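Long-range contact in probable glutamine synthetase (Pseudomonas aeruginosa, PDB 4HPP), which is a probable glutamine synthetase whose catalytic domain holds magnesium and glutamic acid: residues 111-116 and 194-199. Residues are numbered along the deposited sequence; the frame is centred on the assembly and turned at random.
Sequences LLRAEV and QGVAAA
Val-196 turns one methyl onto the flank of helix 108-121, where its CG2 lies 3.8 Å from Arg-113 CB, and the two side chains meet at a slant. That methyl stands anti to the carbonyl carbon of Val-196, beside the backbone N, and is equally close to Arg-113 CA, at 3.8 Å. The touch thus falls on the aliphatic root of the arginine, with CG somewhat farther off, and not on its guanidinium group.

One turn of helix farther on, Val-116 sets both of its methyls, CG1 and CG2, over one side of Gly-195 CA, each 4.1 Å away. The absence of a side chain there suits this approach, and the positive phi of Gly-195 (63°) comes where strand 185-194 gives way to helix 196-216.

Within the catalytic domain of this glutamine synthetase fold, the contact sets helix 108-121 against the first turn of helix 196-216, while Gly-195 is also tied by backbone hydrogen bonds to Val-126 in strand 124-137.

Deeper in, Leu-112 CD2 reaches Ala-199 CB at 3.7 Å and Val-196 CA at 4.2 Å. In the leucine, CG lies anti to the backbone N (chi1 167°) and CD2 in turn anti to CA, so that CD2 is the branch that reaches the other helix; Ala-347 and His-343 of helix 342-358 touch Leu-112 and Ala-199, respectively.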
# COMPACT_ATOMS: atom_id res chain seq x y z
N LEU A 111 25.64 44.94 12.23
CA LEU A 111 26.65 44.98 13.31
C LEU A 111 27.88 44.15 12.92
O LEU A 111 29.00 44.67 12.98
CB LEU A 111 26.10 44.43 14.62
CG LEU A 111 27.15 43.93 15.62
CD1 LEU A 111 28.07 45.08 15.99
CD2 LEU A 111 26.51 43.33 16.86
N LEU A 112 27.70 42.90 12.48
CA LEU A 112 28.91 42.15 12.11
C LEU A 112 29.65 42.80 10.94
O LEU A 112 30.88 42.86 10.96
CB LEU A 112 28.69 40.64 11.89
CG LEU A 112 29.86 39.87 11.21
CD1 LEU A 112 31.12 39.87 12.08
CD2 LEU A 112 29.45 38.46 10.83
N ARG A 113 28.93 43.31 9.95
CA ARG A 113 29.58 44.01 8.85
C ARG A 113 30.33 45.29 9.23
O ARG A 113 31.22 45.72 8.50
CB ARG A 113 28.60 44.34 7.74
CG ARG A 113 29.33 45.01 6.58
CD ARG A 113 28.44 45.23 5.37
NE ARG A 113 27.45 46.30 5.59
CZ ARG A 113 26.22 46.11 6.04
NH1 ARG A 113 25.78 44.88 6.35
NH2 ARG A 113 25.41 47.15 6.20
N ALA A 114 29.95 45.91 10.35
CA ALA A 114 30.54 47.18 10.76
C ALA A 114 31.83 46.87 11.50
O ALA A 114 32.77 47.68 11.54
CB ALA A 114 29.59 47.95 11.67
N GLU A 115 31.84 45.68 12.09
CA GLU A 115 32.92 45.21 12.93
C GLU A 115 34.01 44.67 12.06
O GLU A 115 35.19 44.87 12.33
CB GLU A 115 32.41 44.13 13.89
CG GLU A 115 33.46 43.50 14.79
CD GLU A 115 34.09 44.51 15.72
OE1 GLU A 115 33.52 45.61 15.80
OE2 GLU A 115 35.12 44.20 16.37
N VAL A 116 33.61 43.98 11.01
CA VAL A 116 34.57 43.61 9.95
C VAL A 116 35.26 44.82 9.27
O VAL A 116 36.48 44.84 9.18
CB VAL A 116 33.93 42.62 8.96
CG1 VAL A 116 34.88 42.28 7.80
CG2 VAL A 116 33.50 41.37 9.74
N GLN A 194 35.48 34.83 4.20
CA GLN A 194 35.97 36.05 4.81
C GLN A 194 34.84 36.91 5.33
O GLN A 194 33.87 37.07 4.68
CB GLN A 194 36.83 36.82 3.84
CG GLN A 194 37.65 37.94 4.49
CD GLN A 194 38.39 38.79 3.46
OE1 GLN A 194 39.05 39.78 3.79
NE2 GLN A 194 38.28 38.41 2.20
N GLY A 195 34.94 37.42 6.54
CA GLY A 195 33.95 38.34 7.02
C GLY A 195 32.54 37.79 7.14
O GLY A 195 32.30 36.76 7.80
N VAL A 196 31.60 38.51 6.51
CA VAL A 196 30.17 38.37 6.74
C VAL A 196 29.78 37.05 6.12
O VAL A 196 28.99 36.25 6.71
CB VAL A 196 29.37 39.53 6.10
CG1 VAL A 196 27.87 39.32 6.23
CG2 VAL A 196 29.72 40.88 6.73
N ALA A 197 30.37 36.79 4.96
CA ALA A 197 30.13 35.55 4.24
C ALA A 197 30.34 34.34 5.18
O ALA A 197 29.62 33.35 5.08
CB ALA A 197 30.98 35.46 2.96
N ALA A 198 31.28 34.44 6.13
CA ALA A 198 31.55 33.33 7.07
C ALA A 198 30.32 33.04 7.95
O ALA A 198 29.87 31.89 7.99
CB ALA A 198 32.81 33.60 7.90
N ALA A 199 29.72 34.07 8.55
CA ALA A 199 28.41 33.92 9.24
C ALA A 199 27.22 33.53 8.32
O ALA A 199 26.38 32.70 8.72
CB ALA A 199 28.08 35.16 10.05